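Local coordinates for protein putative O-GlcNAcase nagJ (Clostridium perfringens, PDB 6PV5) that probably acts as a hexosaminidase of glycoside hydrolase family 84, removing N-acetylglucosamine from glycans, with this chain carrying the catalytic part of a longer protein, at residues S226-H230 with R231-R235; A283-N286 with K287-L291; Q528-F531 with S532-Q536; K560-I563 with Y564-G568; I594-L597 with R598-D601. All coordinates share one frame; numbering follows the deposited sequence.

Contact 1. Residues S226-H230 with R231-R235; sequences SDPYH and REKWR
The phenol ring of Y229 carries the aliphatic chain of K233 over one face, a CH-pi contact in which CD of K233 lies 4.0 Å from the ring centroid. H230 is engaged at its ring edge, where ND1 donates in the ring plane to O of D227; CE1 of H230 comes within 3.3 Å of CB of R231. The indole of W234 has CG of R235 over one face and O of R231 at its edge, and its NE1 is bonded to D269; CZ2 of W234 in turn lies over the face of the R235 guanidinium. All this belongs to a loop following strand 219-222 of the parallel eight-stranded barrel, the catalytic (beta/alpha)8 fold of the family. Two turns shape the loop: an Asx turn, closed by N of Y229 on OD1 of D227 at 3.0 Å, and a type I beta turn from R231 to W234. OD2 of D227 is hydrogen-bonded to OH of Y238 and of Y222. O of P228 accepts N of R231 at 3.0 Å, and N of K233 approaches from the opposite face of its carbonyl plane, modelled doubtfully close. The first torsion of K233 (chi1 -62°) sets CG beside its own backbone N, from where CD reaches the tyrosine. The R231 side chain is about 7 Å from that of D305, the predicted proton donor, consistent with a place near the active site. OE1 of E232 lies in plane at the R231 guanidinium edge, and the salt bridge runs from NH2 of R231 to OE2 of E232 at 3.2 Å.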
# COMPACT_ATOMS: atom_id res chain seq x y z
N SER A 226 -12.84 -0.11 15.83
CA SER A 226 -14.16 -0.43 16.35
C SER A 226 -14.19 -1.78 17.05
O SER A 226 -15.18 -2.10 17.69
CB SER A 226 -15.20 -0.37 15.24
OG SER A 226 -14.95 -1.41 14.31
N ASP A 227 -13.12 -2.58 16.93
CA ASP A 227 -13.05 -3.86 17.62
C ASP A 227 -12.64 -3.65 19.09
O ASP A 227 -11.47 -3.44 19.40
CB ASP A 227 -12.17 -4.90 16.91
CG ASP A 227 -12.09 -6.22 17.68
OD1 ASP A 227 -12.61 -6.25 18.82
OD2 ASP A 227 -11.55 -7.21 17.12
N PRO A 228 -13.58 -3.78 20.05
CA PRO A 228 -13.31 -3.41 21.44
C PRO A 228 -12.22 -4.21 22.16
O PRO A 228 -11.67 -3.72 23.13
CB PRO A 228 -14.69 -3.53 22.12
CG PRO A 228 -15.40 -4.58 21.30
CD PRO A 228 -14.94 -4.35 19.88
N TYR A 229 -11.92 -5.42 21.66
CA TYR A 229 -10.96 -6.33 22.28
C TYR A 229 -9.53 -5.93 21.93
O TYR A 229 -8.56 -6.52 22.41
CB TYR A 229 -11.26 -7.78 21.88
CG TYR A 229 -12.58 -8.24 22.44
CD1 TYR A 229 -13.74 -8.15 21.69
CD2 TYR A 229 -12.68 -8.68 23.76
CE1 TYR A 229 -14.97 -8.53 22.22
CE2 TYR A 229 -13.90 -9.06 24.30
CZ TYR A 229 -15.05 -8.98 23.52
OH TYR A 229 -16.25 -9.36 24.04
N HIS A 230 -9.40 -4.92 21.07
CA HIS A 230 -8.07 -4.40 20.82
C HIS A 230 -7.85 -3.20 21.74
O HIS A 230 -6.71 -2.80 21.92
CB HIS A 230 -7.84 -4.17 19.31
CG HIS A 230 -7.76 -2.72 18.98
ND1 HIS A 230 -8.84 -1.87 19.15
CD2 HIS A 230 -6.72 -1.96 18.58
CE1 HIS A 230 -8.47 -0.64 18.84
NE2 HIS A 230 -7.18 -0.67 18.49
N ARG A 231 -8.93 -2.66 22.34
CA ARG A 231 -8.88 -1.35 22.99
C ARG A 231 -9.73 -1.27 24.26
O ARG A 231 -9.18 -1.27 25.36
CB ARG A 231 -9.28 -0.23 22.03
CG ARG A 231 -9.01 1.17 22.57
CD ARG A 231 -9.51 2.30 21.68
NE ARG A 231 -9.33 3.56 22.40
CZ ARG A 231 -10.28 4.21 23.07
NH1 ARG A 231 -10.00 5.34 23.71
NH2 ARG A 231 -11.51 3.73 23.11
N GLU A 232 -11.04 -1.04 24.12
CA GLU A 232 -11.89 -0.82 25.29
C GLU A 232 -11.81 -2.04 26.21
O GLU A 232 -11.71 -1.90 27.43
CB GLU A 232 -13.36 -0.60 24.92
CG GLU A 232 -13.72 0.86 24.69
CD GLU A 232 -13.71 1.30 23.23
OE1 GLU A 232 -13.09 0.60 22.39
OE2 GLU A 232 -14.34 2.34 22.94
N LYS A 233 -11.86 -3.23 25.60
CA LYS A 233 -11.80 -4.48 26.34
C LYS A 233 -10.46 -5.18 26.09
O LYS A 233 -10.45 -6.38 25.83
CB LYS A 233 -12.89 -5.42 25.81
CG LYS A 233 -14.33 -4.94 25.97
CD LYS A 233 -15.32 -6.01 25.56
CE LYS A 233 -16.73 -5.49 25.36
NZ LYS A 233 -17.38 -5.12 26.64
N TRP A 234 -9.34 -4.44 26.14
CA TRP A 234 -8.05 -5.03 25.82
C TRP A 234 -7.68 -6.15 26.79
O TRP A 234 -6.94 -7.06 26.42
CB TRP A 234 -6.92 -4.00 25.77
CG TRP A 234 -6.69 -3.29 27.06
CD1 TRP A 234 -7.34 -2.17 27.50
CD2 TRP A 234 -5.75 -3.64 28.10
NE1 TRP A 234 -6.85 -1.79 28.72
CE2 TRP A 234 -5.87 -2.67 29.11
CE3 TRP A 234 -4.83 -4.68 28.27
CZ2 TRP A 234 -5.11 -2.70 30.28
CZ3 TRP A 234 -4.06 -4.70 29.41
CH2 TRP A 234 -4.20 -3.73 30.41
N ARG A 235 -8.17 -6.07 28.03
CA ARG A 235 -7.86 -7.09 29.02
C ARG A 235 -8.53 -8.42 28.68
O ARG A 235 -8.00 -9.48 29.02
CB ARG A 235 -8.28 -6.62 30.41
CG ARG A 235 -7.46 -5.46 30.94
CD ARG A 235 -8.27 -4.84 32.05
NE ARG A 235 -7.65 -3.66 32.64
CZ ARG A 235 -7.88 -2.41 32.25
NH1 ARG A 235 -8.72 -2.16 31.26
NH2 ARG A 235 -7.28 -1.41 32.87

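Contact 2. Residues A283-N286 with K287-L291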
# COMPACT_ATOMS: atom_id res chain seq x y z
N ALA A 283 -2.86 -8.71 33.28
CA ALA A 283 -3.90 -8.69 32.26
C ALA A 283 -3.27 -8.69 30.86
O ALA A 283 -3.63 -9.52 30.02
CB ALA A 283 -4.80 -7.50 32.48
N LEU A 284 -2.28 -7.81 30.66
CA LEU A 284 -1.63 -7.63 29.37
C LEU A 284 -0.93 -8.93 28.96
O LEU A 284 -1.08 -9.39 27.82
CB LEU A 284 -0.65 -6.45 29.44
CG LEU A 284 0.21 -6.17 28.20
CD1 LEU A 284 -0.66 -5.94 26.96
CD2 LEU A 284 1.11 -4.97 28.45
N ILE A 285 -0.18 -9.51 29.90
CA ILE A 285 0.52 -10.75 29.62
C ILE A 285 -0.50 -11.82 29.23
O ILE A 285 -0.30 -12.54 28.25
CB ILE A 285 1.37 -11.17 30.84
CG1 ILE A 285 2.59 -10.25 31.00
CG2 ILE A 285 1.76 -12.65 30.77
CD1 ILE A 285 3.64 -10.44 29.93
N ASN A 286 -1.57 -11.92 30.01
CA ASN A 286 -2.60 -12.92 29.76
C ASN A 286 -3.16 -12.78 28.35
O ASN A 286 -3.09 -13.72 27.55
CB ASN A 286 -3.72 -12.92 30.81
CG ASN A 286 -4.69 -14.07 30.64
OD1 ASN A 286 -4.29 -15.22 30.43
ND2 ASN A 286 -5.98 -13.78 30.75
N LYS A 287 -3.70 -11.59 28.04
CA LYS A 287 -4.25 -11.31 26.71
C LYS A 287 -3.27 -11.77 25.63
O LYS A 287 -3.63 -12.48 24.69
CB LYS A 287 -4.58 -9.83 26.57
CG LYS A 287 -5.28 -9.46 25.26
CD LYS A 287 -6.43 -10.37 24.89
CE LYS A 287 -7.27 -9.82 23.76
NZ LYS A 287 -7.88 -8.52 24.13
N ALA A 288 -2.00 -11.39 25.79
CA ALA A 288 -1.03 -11.75 24.78
C ALA A 288 -0.90 -13.27 24.65
O ALA A 288 -0.54 -13.76 23.59
CB ALA A 288 0.30 -11.08 25.07
N GLU A 289 -1.12 -13.99 25.76
CA GLU A 289 -0.98 -15.44 25.81
C GLU A 289 -2.09 -16.11 24.99
O GLU A 289 -1.83 -17.01 24.19
CB GLU A 289 -1.02 -15.97 27.25
CG GLU A 289 0.11 -15.48 28.14
CD GLU A 289 1.36 -16.35 28.18
OE1 GLU A 289 1.46 -17.28 27.36
OE2 GLU A 289 2.23 -16.09 29.05
N THR A 290 -3.33 -15.66 25.24
CA THR A 290 -4.49 -15.97 24.41
C THR A 290 -4.10 -15.89 22.95
O THR A 290 -4.13 -16.88 22.22
CB THR A 290 -5.59 -14.95 24.66
OG1 THR A 290 -5.86 -14.94 26.07
CG2 THR A 290 -6.86 -15.20 23.87
N LEU A 291 -3.68 -14.69 22.53
CA LEU A 291 -3.45 -14.41 21.13
C LEU A 291 -2.33 -15.31 20.61
O LEU A 291 -2.36 -15.75 19.46
CB LEU A 291 -3.11 -12.92 21.02
CG LEU A 291 -4.26 -12.02 21.45
CD1 LEU A 291 -3.77 -10.72 22.07
CD2 LEU A 291 -5.22 -11.76 20.29
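E289 folds back over the carbonyl of I285, one turn earlier in helix 274-294. Its CB sits 3.1 Å from O of N286. CG comes still nearer to the preceding carbonyl, 3.0 Å from O of I285, and CD is farther from that oxygen. A bend at the second torsion (chi2 -91°) lays the carboxylate beside the isoleucine, and the two side chains run the same way with OE2 of E289 3.9 Å from CG2 of I285. The other carboxylate oxygen, OE1, makes a salt bridge with K329. Beneath these side chains the helix keeps its ordinary bonds, such as the nearly straight one from N of K287 to O of A283 at 2.9 Å. O of N286 takes N of T290 at 3.0 Å, while OG1 of T290 adds a weak bond to the same oxygen. On other sides of the helix, K287 sends NZ to E236 and into the 226-235 loop, and L284 and A288 pack on F321 of helix 311-326. The arrangement is that of an outer helix in a (beta/alpha)8 barrel: strand 259-264, helix 274-294 and strand 298-302 form one beta-alpha-beta unit, the helix covering its strands with L284, A288 and L291.

Contact 3. Residues Q528-F531 with S532-Q536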
# COMPACT_ATOMS: atom_id res chain seq x y z
N GLN A 528 -10.95 20.65 -24.32
CA GLN A 528 -12.12 19.98 -24.89
C GLN A 528 -11.90 18.48 -25.03
O GLN A 528 -12.84 17.70 -24.83
CB GLN A 528 -12.49 20.57 -26.25
CG GLN A 528 -13.78 19.99 -26.80
CD GLN A 528 -14.19 20.75 -28.04
OE1 GLN A 528 -15.04 21.64 -27.98
NE2 GLN A 528 -13.54 20.44 -29.15
N ASN A 529 -10.69 18.08 -25.42
CA ASN A 529 -10.34 16.67 -25.51
C ASN A 529 -10.46 16.02 -24.12
O ASN A 529 -11.04 14.95 -23.98
CB ASN A 529 -8.92 16.45 -26.05
CG ASN A 529 -8.77 16.71 -27.53
OD1 ASN A 529 -9.67 16.40 -28.32
ND2 ASN A 529 -7.63 17.25 -27.92
N GLU A 530 -9.88 16.66 -23.10
CA GLU A 530 -9.96 16.11 -21.75
C GLU A 530 -11.42 15.92 -21.32
O GLU A 530 -11.80 14.83 -20.90
CB GLU A 530 -9.20 16.99 -20.76
CG GLU A 530 -9.16 16.40 -19.34
CD GLU A 530 -8.65 14.97 -19.18
OE1 GLU A 530 -7.94 14.46 -20.08
OE2 GLU A 530 -8.94 14.36 -18.12
N PHE A 531 -12.25 16.96 -21.51
CA PHE A 531 -13.62 16.98 -21.03
C PHE A 531 -14.45 15.94 -21.78
O PHE A 531 -15.37 15.35 -21.20
CB PHE A 531 -14.24 18.38 -21.12
CG PHE A 531 -13.61 19.45 -20.26
CD1 PHE A 531 -13.14 19.17 -18.98
CD2 PHE A 531 -13.51 20.76 -20.71
CE1 PHE A 531 -12.58 20.17 -18.19
CE2 PHE A 531 -12.95 21.76 -19.93
CZ PHE A 531 -12.49 21.46 -18.66
N SER A 532 -14.12 15.69 -23.06
CA SER A 532 -14.85 14.68 -23.81
C SER A 532 -14.53 13.29 -23.27
O SER A 532 -15.39 12.41 -23.27
CB SER A 532 -14.59 14.75 -25.29
OG SER A 532 -14.83 16.07 -25.76
N LYS A 533 -13.29 13.07 -22.83
CA LYS A 533 -12.94 11.76 -22.29
C LYS A 533 -13.67 11.57 -20.97
O LYS A 533 -14.18 10.49 -20.71
CB LYS A 533 -11.43 11.62 -22.11
CG LYS A 533 -10.63 11.60 -23.41
CD LYS A 533 -9.16 11.72 -23.12
CE LYS A 533 -8.34 11.83 -24.39
NZ LYS A 533 -6.91 12.09 -24.09
N MET A 534 -13.77 12.64 -20.18
CA MET A 534 -14.44 12.62 -18.89
C MET A 534 -15.91 12.25 -19.08
O MET A 534 -16.48 11.52 -18.27
CB MET A 534 -14.34 13.98 -18.17
CG MET A 534 -12.91 14.35 -17.76
SD MET A 534 -12.78 15.97 -16.94
CE MET A 534 -13.76 15.76 -15.45
N VAL A 535 -16.52 12.77 -20.16
CA VAL A 535 -17.90 12.44 -20.46
C VAL A 535 -18.05 10.94 -20.72
O VAL A 535 -19.04 10.34 -20.29
CB VAL A 535 -18.49 13.29 -21.61
CG1 VAL A 535 -19.81 12.72 -22.12
CG2 VAL A 535 -18.68 14.73 -21.16
N GLN A 536 -17.08 10.33 -21.41
CA GLN A 536 -17.26 8.98 -21.96
C GLN A 536 -16.85 7.87 -20.98
O GLN A 536 -17.35 6.76 -21.10
CB GLN A 536 -16.38 8.77 -23.19
CG GLN A 536 -16.66 9.69 -24.36
CD GLN A 536 -15.57 9.49 -25.39
OE1 GLN A 536 -15.43 8.42 -25.97
NE2 GLN A 536 -14.77 10.53 -25.60
O HOH W 1 -6.86 14.92 -22.51
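O of Q528 is gripped twice by S532, whose hydroxyl OG donates at 2.7 Å and whose backbone N donates at 3.0 Å, from opposite faces of the carbonyl plane. The serine can do this because OG lies beside its own backbone N (chi1 -53°), turned back toward the preceding turn. This is a local contact along helix 521-544 of the helical region that resembles the post-catalytic domain of hyaluronidases. One turn on, M534 runs alongside F531 and brings its sulfur to the ring's edge in a Met-aromatic contact, with SD 5.2 Å from the ring centroid and lying near its plane. The nearest ring atom is CD1 of F531, 3.8 Å from SD of M534. This apolar side faces other helices: F531 packs on V612 and F615 of helix 612-619, and M534 on F561 and Y564 of helix 548-579. E530 crosses beside M534, its OE2 4.0 Å from CG of M534 and hydrogen-bonded to H489. The other carboxylate oxygen of E530 approaches K533 without direct contact of the charges. A water spans the gap, donating to OE1 of E530 at 2.7 Å and accepting from NZ of K533 at 3.2 Å.

Contact 4. Residues K560-I563 with Y564-G568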
# COMPACT_ATOMS: atom_id res chain seq x y z
N LYS A 560 -20.67 11.90 -11.06
CA LYS A 560 -20.27 13.29 -10.91
C LYS A 560 -19.23 13.64 -11.97
O LYS A 560 -19.26 14.75 -12.53
CB LYS A 560 -19.75 13.60 -9.50
CG LYS A 560 -19.51 15.08 -9.25
CD LYS A 560 -19.59 15.48 -7.82
CE LYS A 560 -19.40 16.96 -7.64
NZ LYS A 560 -19.56 17.31 -6.20
N PHE A 561 -18.35 12.69 -12.28
CA PHE A 561 -17.25 12.91 -13.22
C PHE A 561 -17.81 13.20 -14.62
O PHE A 561 -17.29 14.05 -15.32
CB PHE A 561 -16.38 11.66 -13.32
CG PHE A 561 -15.04 11.78 -13.99
CD1 PHE A 561 -14.00 12.52 -13.42
CD2 PHE A 561 -14.77 11.08 -15.16
CE1 PHE A 561 -12.74 12.57 -14.01
CE2 PHE A 561 -13.50 11.12 -15.75
CZ PHE A 561 -12.49 11.86 -15.18
N GLU A 562 -18.87 12.48 -15.00
CA GLU A 562 -19.53 12.68 -16.28
C GLU A 562 -20.09 14.09 -16.38
O GLU A 562 -19.96 14.72 -17.43
CB GLU A 562 -20.65 11.66 -16.47
CG GLU A 562 -21.19 11.67 -17.89
CD GLU A 562 -22.27 10.64 -18.19
OE1 GLU A 562 -22.08 9.45 -17.87
OE2 GLU A 562 -23.29 11.02 -18.77
N ILE A 563 -20.71 14.59 -15.31
CA ILE A 563 -21.27 15.94 -15.25
C ILE A 563 -20.17 17.00 -15.33
O ILE A 563 -20.36 18.03 -15.99
CB ILE A 563 -22.13 16.14 -13.98
CG1 ILE A 563 -23.26 15.11 -13.85
CG2 ILE A 563 -22.67 17.57 -13.89
CD1 ILE A 563 -24.11 15.32 -12.60
N TYR A 564 -19.03 16.80 -14.62
CA TYR A 564 -17.88 17.68 -14.77
C TYR A 564 -17.47 17.76 -16.25
O TYR A 564 -17.21 18.85 -16.74
CB TYR A 564 -16.67 17.21 -13.95
CG TYR A 564 -16.66 17.71 -12.54
CD1 TYR A 564 -16.56 19.07 -12.27
CD2 TYR A 564 -16.71 16.83 -11.47
CE1 TYR A 564 -16.55 19.55 -10.98
CE2 TYR A 564 -16.71 17.29 -10.16
CZ TYR A 564 -16.62 18.65 -9.92
OH TYR A 564 -16.57 19.14 -8.65
N GLY A 565 -17.42 16.62 -16.94
CA GLY A 565 -17.08 16.62 -18.36
C GLY A 565 -17.97 17.59 -19.15
O GLY A 565 -17.49 18.48 -19.87
N ASN A 566 -19.29 17.44 -18.95
CA ASN A 566 -20.30 18.24 -19.61
C ASN A 566 -20.19 19.71 -19.20
O ASN A 566 -20.32 20.60 -20.04
CB ASN A 566 -21.70 17.68 -19.35
CG ASN A 566 -21.94 16.47 -20.22
OD1 ASN A 566 -21.56 16.47 -21.39
ND2 ASN A 566 -22.54 15.43 -19.67
N ALA A 567 -19.92 19.95 -17.90
CA ALA A 567 -19.81 21.32 -17.43
C ALA A 567 -18.57 21.97 -18.07
O ALA A 567 -18.59 23.15 -18.41
CB ALA A 567 -19.76 21.35 -15.93
N GLY A 568 -17.51 21.17 -18.23
CA GLY A 568 -16.28 21.68 -18.83
C GLY A 568 -16.49 22.03 -20.31
O GLY A 568 -16.06 23.08 -20.76
O HOH W 2 -23.53 12.87 -20.84
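K560 and Y564, one helical turn apart, cross obliquely, the extended lysine chain passing the CE2 side of the tyrosine. CG of K560 lies 3.7 Å from CE2 of Y564, and farther out CE of K560 is 3.7 Å from the phenol OH of Y564, so the lysine methylenes follow the ring to its polar end. The lysine starts with CG anti to its backbone N (chi1 -172°) and stays straight, which carries NZ past the ring to the carbonyls of I603 and A605. The phenol has its own partner, since OH of Y564 is hydrogen-bonded to D613. At the base of the ring, CD2 of Y564 comes 3.5 Å from O of K560, the carbonyl that also accepts N of Y564 at 2.9 Å. On the more exposed side, E562 and N566 point alongside without a direct bond; a water donates to OE2 of E562 at 2.8 Å and accepts from ND2 of N566 at 3.0 Å. Helix 548-579, which holds all these residues, is packed between two others: I563 rests on L600 of helix 583-601, and F531 of helix 521-544 lays its ring on the backbone of G568. The chemistry is therefore divided. Lysine methylenes serve as apolar packing for a buried ring, while the ammonium and the phenol oxygen are both satisfied by polar groups beyond the helix, and a water links the partly exposed pair E562 and N566.

Contact 5. Residues I594-L597 with R598-D601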
# COMPACT_ATOMS: atom_id res chain seq x y z
N ILE A 594 -24.89 27.21 -15.59
CA ILE A 594 -25.34 27.37 -14.22
C ILE A 594 -26.12 26.11 -13.82
O ILE A 594 -25.94 25.61 -12.72
CB ILE A 594 -26.13 28.68 -14.01
CG1 ILE A 594 -25.29 29.94 -14.27
CG2 ILE A 594 -26.80 28.73 -12.64
CD1 ILE A 594 -24.19 30.20 -13.25
N LYS A 595 -26.93 25.56 -14.74
CA LYS A 595 -27.70 24.36 -14.41
C LYS A 595 -26.78 23.16 -14.15
O LYS A 595 -27.02 22.41 -13.22
CB LYS A 595 -28.77 24.03 -15.46
CG LYS A 595 -30.04 24.87 -15.35
CD LYS A 595 -31.28 24.20 -15.92
CE LYS A 595 -31.39 24.25 -17.43
NZ LYS A 595 -32.63 23.59 -17.89
N LEU A 596 -25.73 23.01 -14.97
CA LEU A 596 -24.75 21.94 -14.77
C LEU A 596 -24.02 22.10 -13.45
O LEU A 596 -23.81 21.11 -12.75
CB LEU A 596 -23.79 21.87 -15.97
CG LEU A 596 -24.46 21.39 -17.26
CD1 LEU A 596 -23.51 21.51 -18.44
CD2 LEU A 596 -24.95 19.95 -17.11
N LEU A 597 -23.64 23.33 -13.10
CA LEU A 597 -23.02 23.59 -11.81
C LEU A 597 -23.92 23.12 -10.67
O LEU A 597 -23.44 22.50 -9.73
CB LEU A 597 -22.68 25.08 -11.66
CG LEU A 597 -21.20 25.42 -11.80
CD1 LEU A 597 -20.94 26.86 -11.40
CD2 LEU A 597 -20.34 24.47 -10.97
N ARG A 598 -25.23 23.41 -10.79
CA ARG A 598 -26.20 22.98 -9.80
C ARG A 598 -26.24 21.45 -9.71
O ARG A 598 -26.25 20.92 -8.60
CB ARG A 598 -27.60 23.53 -10.06
CG ARG A 598 -27.72 25.02 -9.76
CD ARG A 598 -29.10 25.67 -9.72
NE ARG A 598 -28.86 27.11 -9.72
CZ ARG A 598 -28.33 27.81 -8.72
NH1 ARG A 598 -28.00 27.22 -7.58
NH2 ARG A 598 -28.14 29.11 -8.85
N ASN A 599 -26.26 20.76 -10.85
CA ASN A 599 -26.23 19.30 -10.83
C ASN A 599 -25.01 18.77 -10.06
O ASN A 599 -25.12 17.77 -9.36
CB ASN A 599 -26.30 18.72 -12.24
CG ASN A 599 -27.53 19.15 -13.01
OD1 ASN A 599 -28.44 19.75 -12.43
ND2 ASN A 599 -27.59 18.84 -14.29
N LEU A 600 -23.84 19.40 -10.23
CA LEU A 600 -22.58 18.99 -9.60
C LEU A 600 -22.66 19.18 -8.09
O LEU A 600 -22.29 18.29 -7.33
CB LEU A 600 -21.42 19.85 -10.14
CG LEU A 600 -20.96 19.46 -11.53
CD1 LEU A 600 -20.01 20.50 -12.13
CD2 LEU A 600 -20.34 18.08 -11.51
N ASP A 601 -23.11 20.36 -7.67
CA ASP A 601 -23.22 20.72 -6.27
C ASP A 601 -24.23 19.82 -5.56
O ASP A 601 -24.23 19.77 -4.33
CB ASP A 601 -23.47 22.22 -6.11
CG ASP A 601 -22.27 23.05 -6.55
OD1 ASP A 601 -21.18 22.45 -6.70
OD2 ASP A 601 -22.41 24.27 -6.75
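I594 lies side by side with R598, its CG2 branch 3.9 Å from NE of R598 and about as near to NH2. The arginine is extended from CG to NE, and its chain runs the same way as the isoleucine on the surface of helix 583-601, a helix of the post-catalytic, hyaluronidase-like helical region. The guanidinium is approached at an oblique angle, and the two side chains meet in van der Waals contact, the methyl against the guanidinium nitrogens. Beneath them, O of I594 accepts N of R598 at 3.0 Å. K595, whose side chain starts away from the following turn, takes part through its carbonyl, which accepts N of N599 at 3.0 Å. The amide of N599 also folds toward that carbonyl; the modelled OD1 sits nearer to O of K595 than ND2 does, although both oxygens are acceptors, so the assignment of O and N in this amide may be uncertain. L596 crosses N599, its methyl CD2 lying 4.0 Å from ND2 of N599, and packs on K570 of helix 548-579. L597 completes the segment with an unusual first torsion (chi1 -105°), off the staggered positions. It is directed to I616 and R617 of helix 612-619, and R617 also forms a salt bridge with D601. O of L597 receives N of D601 at 3.0 Å. The leucines themselves meet through their methyls, with CD2 of L597 4.1 Å from CD1 of L600.

The contacts follow one another along the chain and fall into two groups. Contacts 1 and 2 belong to the catalytic barrel, with centres about 13 Å apart; NZ of K287 on helix 274-294 probably bonds to O of Y229 and O of W234, tying the loop to the helix. Contacts 3, 4 and 5 lie on successive helices, 521-544, 548-579 and 583-601, of the hyaluronidase-like region. Contact 4 is the middle layer, with centres about 8 Å from contact 3 and 9 Å from contact 5, and touches both, whereas contacts 3 and 5 do not touch. Centres of the two groups lie 45 to 57 Å apart, consistent with a helical bundle set well away from the barrel.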